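Local coordinates for cellulosomal scaffoldin (Bacteroides cellulosolvens, PDB 1TYJ), which probably helps assemble the cellulosome by offering cohesin modules, here a type-II one, as docking sites for dockerin-bearing partners, at residues Gly1-Ile7 against Thr19-Asp25; Asn29-Phe35 against Pro104-Val110; Gln34-Lys38 against Ala129-Ser135. All coordinates share one frame; numbering follows the deposited sequence.

How the interactions relate
Interactions 1 and 3 are strand pairings within opposite sheets of the cohesin sandwich, whereas interaction 2 joins the two sheets. All three are partly buried. Interaction 1 is a long, regular antiparallel pairing with one buried face, mostly aliphatic, and a more polar mix on the outer one. Interaction 3 is shorter, adds an aromatic pair and runs out into exposed residues 132-135. Interaction 2 relies on buried aromatic rings gathered round Val110, with few polar links. Strand 30-38 serves both 2 and 3, where Phe35 is shared; strand 108-117 pairs beside 17-25, so that 1 and 2 meet through backbone. Ile22 of interaction 1 touches Phe35 and Ile37, tying all three to the core.

Interaction 1: Gly1-Ile7 against Thr19-Asp25; sequences GSVLTAI and TLTINVD. With EDO (1,2-ethanediol), chain B.
Strands 2-7 and 19-25 pair edge to edge in antiparallel fashion, Ser2 lying opposite Asp25 and Ile7 opposite Leu20, in one sheet of the cohesin beta sandwich. Their axes approach to 4.6 Å and run at 150° to each other. Ser2, Leu4 and Ala6 form hydrogen-bonded pairs with Asp25, Asn23 and Thr21, each giving and receiving one backbone bond. The bond from Asn23 N to Leu4 O is short, 2.7 Å.

Val3, Thr5 and Ile7 share the inner face with Leu20, Ile22 and Val24. Thr5 is packed closely from its root outward. Its CB lies 3.3 Å from Thr21 O and 3.5 Å from CD1 of Leu20, which reaches diagonally across the pairing. Its first torsion (chi1 68°) sets OG1 between the backbone N and the carbonyl carbon, placing the hydroxyl against Leu20 CD1 as well. Its methyl CG2, anti to the carbonyl carbon, stays near Thr21 O and Leu20 CD1, meets Ile22 CG1 at 4.1 Å and extends to the ring of Phe131 in the opposing sheet. Next along the strand, Val3 CG1 and Ile22 CG2 run alongside each other.

The other face is more polar. Leu4 bends its CD2 over the neighbouring strand, 3.8 Å from Asn23 CB, and also comes near Asp25 CB. The Asp25 carboxylate is shared: OD2 bonds to Thr107, and OD1 accepts from a water that also meets Ser2 OG in one of that serine's two conformers. At the chain start the amino nitrogen of Gly1 donates to O1 of a 1,2-ethanediol molecule, 2.9 Å away, whose other hydrogen bonds go to Lys26 O and Thr28 N.

Interaction 2: Asn29-Phe35 against Pro104-Val110; sequences NFSGYQF and PESTGAV
Val110 presents its two methyl groups to three aromatic rings of strand 30-38, and each ring receives them differently. CG1 meets Phe30 obliquely, 3.6 Å from CE1. CG2 lies over one face of Tyr33, toward the rim of that ring, while the valine and tyrosine side chains run antiparallel as they pass. The same methyl touches Phe35 at the ring edge, near its plane, with CE1 3.8 Å away. Phe35 in turn offers a face to Tyr33, whose CD1 stands above its centre. Phe30 reaches the valine because its CG is anti to the backbone N (chi1 177°), extending the ring inward from the strand.

The Tyr33 hydroxyl passes beyond the valine to a water 2.6 Å from OH; this water donates to Val110 O at 2.8 Å, linking side chain and backbone from one sheet to the other. Farther out, Phe30 N donates a bent bond (135° at the hydrogen) to Glu105 O, and the amide of Asn29 runs alongside Pro104. The Glu105 carboxylate is held elsewhere, by Tyr92 OH and Leu67 N.

The cluster thus fills one end of the sandwich between its two sheets: Val24 of strand 17-25 flanks Val110, Leu146 of strand 144-148 backs Phe30 and Tyr33, and Tyr98 of helix 95-100 bonds to both Phe30 O and Glu105 N.

Interaction 3: Gln34-Lys38 against Ala129-Ser135; sequences QFNIK and ATFENGS
The same first torsion, with CG1 or CG anti to the carbonyl carbon, turns Ile37 (chi1 -61°) and Phe131 (chi1 -68°) alongside each other on the inner face of their sheet, where Ile37 CD1 lies 3.7 Å from Phe131 CE2. That ring points its edge at Phe35: CE2 stands over the centre of the Phe35 face in a T-shaped pair, the centroids 5.3 Å apart and the planes at 76°. Ile37 CG2 packs on Ala129 CB at 3.5 Å.

Lys38 N donates to Thr130 O at 2.8 Å, Thr130 N returns a bond to Lys38 O, and Glu132 N reaches Asn36 O at 3.1 Å. On the outer face, in one of the threonine's two conformers, Thr130 OG1 donates to Glu132 OE2 at 2.7 Å.

The buried Asn36 side chain fits against the chain as it leaves the strand, its CB 3.3 Å from Glu132 O and its amide beside Gly134 and Ser135. With an alanine here, the amide's contacts would be lost, and loop 132-135 would probably face a gap and become freer to shift. Antiparallel pairing with aromatic core residues inside and a loop at the strand end is consistent with the cohesin beta sandwich.

Interaction 1: Gly1-Ile7 against Thr19-Asp25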
loop_
_atom_site.group_PDB
_atom_site.type_symbol
_atom_site.label_atom_id
_atom_site.label_comp_id
_atom_site.label_asym_id
_atom_site.label_seq_id
_atom_site.Cartn_x
_atom_site.Cartn_y
_atom_site.Cartn_z
ATOM N N GLY A 1 -10.756 -6.176 -11.752
ATOM C CA GLY A 1 -9.808 -6.582 -10.638
ATOM C C GLY A 1 -10.005 -5.720 -9.413
ATOM O O GLY A 1 -10.985 -4.975 -9.295
ATOM N N SER A 2 -9.076 -5.814 -8.467
ATOM C CA SER A 2 -9.244 -5.075 -7.224
ATOM C C SER A 2 -7.903 -4.759 -6.597
ATOM O O SER A 2 -6.920 -5.415 -6.886
ATOM C CB SER A 2 -10.046 -5.861 -6.164
ATOM O OG SER A 2 -9.564 -7.168 -6.000
ATOM N N VAL A 3 -7.896 -3.730 -5.759
ATOM C CA VAL A 3 -6.853 -3.557 -4.745
ATOM C C VAL A 3 -7.514 -4.024 -3.465
ATOM O O VAL A 3 -8.666 -3.638 -3.164
ATOM C CB VAL A 3 -6.434 -2.077 -4.631
ATOM C CG1 VAL A 3 -5.511 -1.884 -3.413
ATOM C CG2 VAL A 3 -5.780 -1.608 -5.924
ATOM N N LEU A 4 -6.835 -4.888 -2.714
ATOM C CA LEU A 4 -7.441 -5.360 -1.473
ATOM C C LEU A 4 -6.375 -5.694 -0.463
ATOM O O LEU A 4 -5.190 -5.810 -0.822
ATOM C CB LEU A 4 -8.349 -6.556 -1.732
ATOM C CG LEU A 4 -7.688 -7.877 -2.116
ATOM C CD1 LEU A 4 -8.756 -8.985 -2.145
ATOM C CD2 LEU A 4 -6.983 -7.840 -3.441
ATOM N N THR A 5 -6.789 -5.829 0.793
ATOM C CA THR A 5 -5.808 -5.930 1.892
ATOM C C THR A 5 -6.088 -7.039 2.874
ATOM O O THR A 5 -7.188 -7.593 2.907
ATOM C CB THR A 5 -5.690 -4.587 2.662
ATOM O OG1 THR A 5 -6.907 -4.295 3.398
ATOM C CG2 THR A 5 -5.405 -3.447 1.688
ATOM N N ALA A 6 -5.072 -7.340 3.682
ATOM C CA ALA A 6 -5.198 -8.337 4.756
ATOM C C ALA A 6 -4.512 -7.755 5.965
ATOM O O ALA A 6 -3.473 -7.068 5.847
ATOM C CB ALA A 6 -4.526 -9.643 4.376
ATOM N N ILE A 7 -5.109 -8.027 7.122
ATOM C CA ILE A 7 -4.563 -7.611 8.422
ATOM C C ILE A 7 -4.075 -8.863 9.161
ATOM O O ILE A 7 -4.812 -9.848 9.269
ATOM C CB ILE A 7 -5.644 -6.845 9.236
ATOM C CG1 ILE A 7 -6.015 -5.559 8.505
ATOM C CG2 ILE A 7 -5.142 -6.562 10.646
ATOM C CD1 ILE A 7 -7.203 -4.813 9.140
ATOM N N THR A 19 0.225 -5.346 10.774
ATOM C CA THR A 19 0.643 -5.139 9.387
ATOM C C THR A 19 -0.528 -5.209 8.406
ATOM O O THR A 19 -1.329 -6.159 8.454
ATOM C CB THR A 19 1.744 -6.134 9.038
ATOM O OG1 THR A 19 2.844 -5.922 9.933
ATOM C CG2 THR A 19 2.226 -5.997 7.576
ATOM N N LEU A 20 -0.630 -4.183 7.560
ATOM C CA LEU A 20 -1.534 -4.180 6.420
ATOM C C LEU A 20 -0.756 -4.705 5.207
ATOM O O LEU A 20 0.173 -4.041 4.728
ATOM C CB LEU A 20 -1.967 -2.738 6.142
ATOM C CG LEU A 20 -3.059 -2.545 5.063
ATOM C CD1 LEU A 20 -4.402 -3.110 5.587
ATOM C CD2 LEU A 20 -3.219 -1.071 4.665
ATOM N N THR A 21 -1.125 -5.884 4.713
ATOM C CA THR A 21 -0.558 -6.376 3.473
ATOM C C THR A 21 -1.493 -5.912 2.350
ATOM O O THR A 21 -2.736 -6.070 2.446
ATOM C CB THR A 21 -0.450 -7.893 3.508
ATOM O OG1 THR A 21 0.507 -8.292 4.509
ATOM C CG2 THR A 21 0.006 -8.429 2.140
ATOM N N ILE A 22 -0.909 -5.293 1.315
ATOM C CA ILE A 22 -1.716 -4.698 0.229
ATOM C C ILE A 22 -1.491 -5.532 -1.004
ATOM O O ILE A 22 -0.340 -5.723 -1.430
ATOM C CB ILE A 22 -1.323 -3.247 -0.064
ATOM C CG1 ILE A 22 -1.440 -2.369 1.208
ATOM C CG2 ILE A 22 -2.167 -2.688 -1.250
ATOM C CD1 ILE A 22 -0.758 -1.009 1.086
ATOM N N ASN A 23 -2.595 -6.066 -1.529
ATOM C CA ASN A 23 -2.588 -6.950 -2.707
ATOM C C ASN A 23 -3.259 -6.301 -3.913
ATOM O O ASN A 23 -4.101 -5.404 -3.771
ATOM C CB ASN A 23 -3.339 -8.261 -2.361
ATOM C CG ASN A 23 -2.775 -8.925 -1.097
ATOM O OD1 ASN A 23 -1.598 -9.185 -1.026
ATOM N ND2 ASN A 23 -3.631 -9.151 -0.079
ATOM N N VAL A 24 -2.892 -6.758 -5.109
ATOM C CA VAL A 24 -3.727 -6.515 -6.273
ATOM C C VAL A 24 -4.278 -7.882 -6.694
ATOM O O VAL A 24 -3.667 -8.918 -6.408
ATOM C CB VAL A 24 -2.974 -5.839 -7.430
ATOM C CG1 VAL A 24 -2.526 -4.475 -7.013
ATOM C CG2 VAL A 24 -1.754 -6.644 -7.853
ATOM N N ASP A 25 -5.400 -7.882 -7.407
ATOM C CA ASP A 25 -5.936 -9.145 -7.934
ATOM C C ASP A 25 -6.542 -8.865 -9.318
ATOM O O ASP A 25 -7.263 -7.883 -9.487
ATOM C CB ASP A 25 -7.004 -9.670 -6.983
ATOM C CG ASP A 25 -7.564 -10.987 -7.426
ATOM O OD1 ASP A 25 -8.789 -11.064 -7.594
ATOM O OD2 ASP A 25 -6.779 -11.934 -7.645
HETATM C C1 EDO B . -8.085 -4.296 -14.101
HETATM O O1 EDO B . -8.439 -5.418 -13.289
HETATM C C2 EDO B . -8.234 -4.740 -15.542
HETATM O O2 EDO B . -7.345 -5.851 -15.737
HETATM O O HOH W 1 -10.449 -8.832 -7.996
#

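Interaction 2: Asn29-Phe35 against Pro104-Val110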
loop_
_atom_site.group_PDB
_atom_site.type_symbol
_atom_site.label_atom_id
_atom_site.label_comp_id
_atom_site.label_asym_id
_atom_site.label_seq_id
_atom_site.Cartn_x
_atom_site.Cartn_y
_atom_site.Cartn_z
ATOM N N ASN A 29 -1.455 -7.638 -16.623
ATOM C CA ASN A 29 -0.134 -7.138 -17.049
ATOM C C ASN A 29 0.364 -6.002 -16.146
ATOM O O ASN A 29 1.008 -5.052 -16.605
ATOM C CB ASN A 29 -0.138 -6.684 -18.520
ATOM C CG ASN A 29 -0.522 -7.788 -19.477
ATOM O OD1 ASN A 29 -1.039 -7.519 -20.585
ATOM N ND2 ASN A 29 -0.241 -9.037 -19.088
ATOM N N PHE A 30 0.060 -6.143 -14.851
ATOM C CA PHE A 30 0.419 -5.151 -13.831
ATOM C C PHE A 30 1.903 -4.772 -13.836
ATOM O O PHE A 30 2.803 -5.637 -13.674
ATOM C CB PHE A 30 0.049 -5.752 -12.462
ATOM C CG PHE A 30 0.422 -4.895 -11.295
ATOM C CD1 PHE A 30 1.350 -5.350 -10.359
ATOM C CD2 PHE A 30 -0.180 -3.631 -11.113
ATOM C CE1 PHE A 30 1.678 -4.573 -9.210
ATOM C CE2 PHE A 30 0.153 -2.840 -9.993
ATOM C CZ PHE A 30 1.109 -3.328 -9.031
ATOM N N SER A 31 2.168 -3.461 -13.893
ATOM C CA SER A 31 3.563 -2.984 -13.951
ATOM C C SER A 31 3.928 -1.967 -12.856
ATOM O O SER A 31 5.098 -1.563 -12.755
ATOM C CB SER A 31 3.881 -2.333 -15.319
ATOM O OG SER A 31 3.218 -1.057 -15.329
ATOM N N GLY A 32 2.955 -1.525 -12.064
ATOM C CA GLY A 32 3.282 -0.546 -11.047
ATOM C C GLY A 32 2.081 0.097 -10.408
ATOM O O GLY A 32 0.963 0.007 -10.926
ATOM N N TYR A 33 2.305 0.749 -9.278
ATOM C CA TYR A 33 1.188 1.397 -8.545
ATOM C C TYR A 33 1.684 2.647 -7.877
ATOM O O TYR A 33 2.902 2.843 -7.689
ATOM C CB TYR A 33 0.600 0.465 -7.444
ATOM C CG TYR A 33 1.567 0.304 -6.283
ATOM C CD1 TYR A 33 1.515 1.176 -5.195
ATOM C CD2 TYR A 33 2.603 -0.643 -6.321
ATOM C CE1 TYR A 33 2.452 1.116 -4.150
ATOM C CE2 TYR A 33 3.553 -0.726 -5.262
ATOM C CZ TYR A 33 3.469 0.172 -4.192
ATOM O OH TYR A 33 4.363 0.109 -3.150
ATOM N N GLN A 34 0.731 3.470 -7.470
ATOM C CA GLN A 34 0.982 4.536 -6.491
ATOM C C GLN A 34 -0.236 4.580 -5.580
ATOM O O GLN A 34 -1.385 4.526 -6.071
ATOM C CB GLN A 34 1.174 5.894 -7.183
ATOM C CG GLN A 34 1.720 6.927 -6.190
ATOM C CD GLN A 34 2.025 8.255 -6.822
ATOM O OE1 GLN A 34 2.639 8.319 -7.866
ATOM N NE2 GLN A 34 1.621 9.325 -6.159
ATOM N N PHE A 35 0.009 4.704 -4.278
ATOM C CA PHE A 35 -1.066 4.764 -3.269
ATOM C C PHE A 35 -0.977 6.018 -2.421
ATOM O O PHE A 35 0.140 6.461 -2.115
ATOM C CB PHE A 35 -0.985 3.579 -2.299
ATOM C CG PHE A 35 -1.197 2.228 -2.932
ATOM C CD1 PHE A 35 -0.487 1.120 -2.449
ATOM C CD2 PHE A 35 -2.091 2.047 -4.018
ATOM C CE1 PHE A 35 -0.697 -0.129 -2.982
ATOM C CE2 PHE A 35 -2.282 0.788 -4.572
ATOM C CZ PHE A 35 -1.591 -0.299 -4.054
ATOM N N PRO A 104 3.689 -11.990 -17.042
ATOM C CA PRO A 104 2.894 -10.854 -16.593
ATOM C C PRO A 104 2.338 -11.101 -15.194
ATOM O O PRO A 104 1.805 -12.201 -14.910
ATOM C CB PRO A 104 1.752 -10.788 -17.608
ATOM C CG PRO A 104 1.643 -12.228 -18.148
ATOM C CD PRO A 104 3.061 -12.681 -18.192
ATOM N N GLU A 105 2.450 -10.075 -14.350
ATOM C CA GLU A 105 1.920 -10.112 -13.009
ATOM C C GLU A 105 0.480 -9.618 -12.989
ATOM O O GLU A 105 0.101 -8.865 -13.858
ATOM C CB GLU A 105 2.838 -9.288 -12.076
ATOM C CG GLU A 105 4.282 -9.813 -12.124
ATOM C CD GLU A 105 5.292 -8.946 -11.401
ATOM O OE1 GLU A 105 4.902 -8.043 -10.588
ATOM O OE2 GLU A 105 6.505 -9.165 -11.675
ATOM N N SER A 106 -0.312 -10.051 -12.011
ATOM C CA SER A 106 -1.721 -9.656 -11.980
ATOM C C SER A 106 -2.285 -9.845 -10.600
ATOM O O SER A 106 -3.237 -9.211 -10.239
ATOM C CB SER A 106 -2.553 -10.430 -13.010
ATOM O OG SER A 106 -2.420 -11.843 -12.853
ATOM N N THR A 107 -1.681 -10.718 -9.808
ATOM C CA THR A 107 -2.265 -11.036 -8.486
ATOM C C THR A 107 -1.188 -11.337 -7.473
ATOM O O THR A 107 -0.244 -12.080 -7.751
ATOM C CB THR A 107 -3.308 -12.210 -8.554
ATOM O OG1 THR A 107 -4.367 -11.849 -9.422
ATOM C CG2 THR A 107 -3.891 -12.518 -7.158
ATOM N N GLY A 108 -1.315 -10.735 -6.297
ATOM C CA GLY A 108 -0.336 -10.965 -5.254
ATOM C C GLY A 108 -0.037 -9.743 -4.406
ATOM O O GLY A 108 -0.585 -8.661 -4.662
ATOM N N ALA A 109 0.873 -9.899 -3.430
ATOM C CA ALA A 109 1.176 -8.765 -2.555
ATOM C C ALA A 109 2.120 -7.775 -3.249
ATOM O O ALA A 109 3.136 -8.189 -3.828
ATOM C CB ALA A 109 1.792 -9.232 -1.250
ATOM N N VAL A 110 1.780 -6.476 -3.167
ATOM C CA VAL A 110 2.647 -5.420 -3.672
ATOM C C VAL A 110 3.419 -4.619 -2.619
ATOM O O VAL A 110 4.498 -4.053 -2.928
ATOM C CB VAL A 110 1.872 -4.445 -4.607
ATOM C CG1 VAL A 110 1.122 -5.248 -5.677
ATOM C CG2 VAL A 110 0.884 -3.511 -3.811
HETATM O O HOH W 2 6.144 -1.767 -3.212
#

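Interaction 3: Gln34-Lys38 against Ala129-Ser135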
loop_
_atom_site.group_PDB
_atom_site.type_symbol
_atom_site.label_atom_id
_atom_site.label_comp_id
_atom_site.label_asym_id
_atom_site.label_seq_id
_atom_site.Cartn_x
_atom_site.Cartn_y
_atom_site.Cartn_z
ATOM N N GLN A 34 0.731 3.470 -7.470
ATOM C CA GLN A 34 0.982 4.536 -6.491
ATOM C C GLN A 34 -0.236 4.580 -5.580
ATOM O O GLN A 34 -1.385 4.526 -6.071
ATOM C CB GLN A 34 1.174 5.894 -7.183
ATOM C CG GLN A 34 1.720 6.927 -6.190
ATOM C CD GLN A 34 2.025 8.255 -6.822
ATOM O OE1 GLN A 34 2.639 8.319 -7.866
ATOM N NE2 GLN A 34 1.621 9.325 -6.159
ATOM N N PHE A 35 0.009 4.704 -4.278
ATOM C CA PHE A 35 -1.066 4.764 -3.269
ATOM C C PHE A 35 -0.977 6.018 -2.421
ATOM O O PHE A 35 0.140 6.461 -2.115
ATOM C CB PHE A 35 -0.985 3.579 -2.299
ATOM C CG PHE A 35 -1.197 2.228 -2.932
ATOM C CD1 PHE A 35 -0.487 1.120 -2.449
ATOM C CD2 PHE A 35 -2.091 2.047 -4.018
ATOM C CE1 PHE A 35 -0.697 -0.129 -2.982
ATOM C CE2 PHE A 35 -2.282 0.788 -4.572
ATOM C CZ PHE A 35 -1.591 -0.299 -4.054
ATOM N N ASN A 36 -2.144 6.566 -2.054
ATOM C CA ASN A 36 -2.245 7.586 -1.025
ATOM C C ASN A 36 -3.131 6.975 0.063
ATOM O O ASN A 36 -4.297 6.627 -0.203
ATOM C CB ASN A 36 -2.899 8.854 -1.588
ATOM C CG ASN A 36 -2.742 10.023 -0.641
ATOM O OD1 ASN A 36 -3.691 10.411 0.078
ATOM N ND2 ASN A 36 -1.529 10.537 -0.562
ATOM N N ILE A 37 -2.572 6.814 1.265
ATOM C CA ILE A 37 -3.241 6.086 2.380
ATOM C C ILE A 37 -3.309 6.944 3.619
ATOM O O ILE A 37 -2.323 7.567 4.018
ATOM C CB ILE A 37 -2.506 4.756 2.691
ATOM C CG1 ILE A 37 -2.531 3.849 1.463
ATOM C CG2 ILE A 37 -3.070 4.083 3.971
ATOM C CD1 ILE A 37 -1.729 2.522 1.636
ATOM N N LYS A 38 -4.488 7.008 4.231
ATOM C CA LYS A 38 -4.650 7.832 5.430
ATOM C C LYS A 38 -4.767 6.908 6.629
ATOM O O LYS A 38 -5.352 5.829 6.543
ATOM C CB LYS A 38 -5.902 8.712 5.251
ATOM C CG LYS A 38 -6.314 9.521 6.443
ATOM C CD LYS A 38 -5.864 10.947 6.267
ATOM C CE LYS A 38 -5.846 11.687 7.583
ATOM N NZ LYS A 38 -5.025 11.031 8.632
ATOM N N ALA A 129 -6.646 1.668 8.070
ATOM C CA ALA A 129 -6.259 2.742 7.155
ATOM C C ALA A 129 -7.331 2.868 6.099
ATOM O O ALA A 129 -8.189 1.986 5.981
ATOM C CB ALA A 129 -4.896 2.425 6.507
ATOM N N THR A 130 -7.258 3.946 5.328
ATOM C CA THR A 130 -8.124 4.136 4.179
ATOM C C THR A 130 -7.311 4.547 2.937
ATOM O O THR A 130 -6.356 5.314 3.054
ATOM C CB THR A 130 -9.194 5.238 4.494
ATOM O OG1 THR A 130 -8.557 6.487 4.732
ATOM C CG2 THR A 130 -10.045 4.856 5.715
ATOM N N PHE A 131 -7.683 4.044 1.759
ATOM C CA PHE A 131 -7.116 4.582 0.538
ATOM C C PHE A 131 -7.969 5.808 0.154
ATOM O O PHE A 131 -9.193 5.685 -0.014
ATOM C CB PHE A 131 -7.225 3.543 -0.578
ATOM C CG PHE A 131 -6.354 2.326 -0.375
ATOM C CD1 PHE A 131 -6.860 1.196 0.261
ATOM C CD2 PHE A 131 -5.062 2.282 -0.900
ATOM C CE1 PHE A 131 -6.061 0.019 0.426
ATOM C CE2 PHE A 131 -4.243 1.123 -0.760
ATOM C CZ PHE A 131 -4.743 -0.010 -0.090
ATOM N N GLU A 132 -7.356 6.977 0.001
ATOM C CA GLU A 132 -8.144 8.180 -0.317
ATOM C C GLU A 132 -7.333 9.117 -1.178
ATOM O O GLU A 132 -6.142 9.278 -0.942
ATOM C CB GLU A 132 -8.476 8.936 0.965
ATOM C CG GLU A 132 -9.509 8.337 1.871
ATOM C CD GLU A 132 -9.804 9.259 3.060
ATOM O OE1 GLU A 132 -9.939 10.498 2.831
ATOM O OE2 GLU A 132 -9.887 8.746 4.207
ATOM N N ASN A 133 -7.994 9.761 -2.145
ATOM C CA ASN A 133 -7.335 10.699 -3.039
ATOM C C ASN A 133 -6.654 11.757 -2.199
ATOM O O ASN A 133 -7.148 12.137 -1.121
ATOM C CB ASN A 133 -8.373 11.350 -3.963
ATOM C CG ASN A 133 -9.024 10.347 -4.958
ATOM O OD1 ASN A 133 -10.168 10.531 -5.390
ATOM N ND2 ASN A 133 -8.296 9.317 -5.329
ATOM N N GLY A 134 -5.520 12.252 -2.667
ATOM C CA GLY A 134 -4.901 13.380 -1.986
ATOM C C GLY A 134 -3.885 13.959 -2.920
ATOM O O GLY A 134 -4.206 14.285 -4.065
ATOM N N SER A 135 -2.656 14.080 -2.425
ATOM C CA SER A 135 -1.492 14.026 -3.291
ATOM C C SER A 135 -1.599 14.989 -4.474
ATOM O O SER A 135 -2.089 16.111 -4.345
ATOM C CB SER A 135 -1.355 12.584 -3.796
ATOM O OG SER A 135 -2.627 12.081 -4.241
#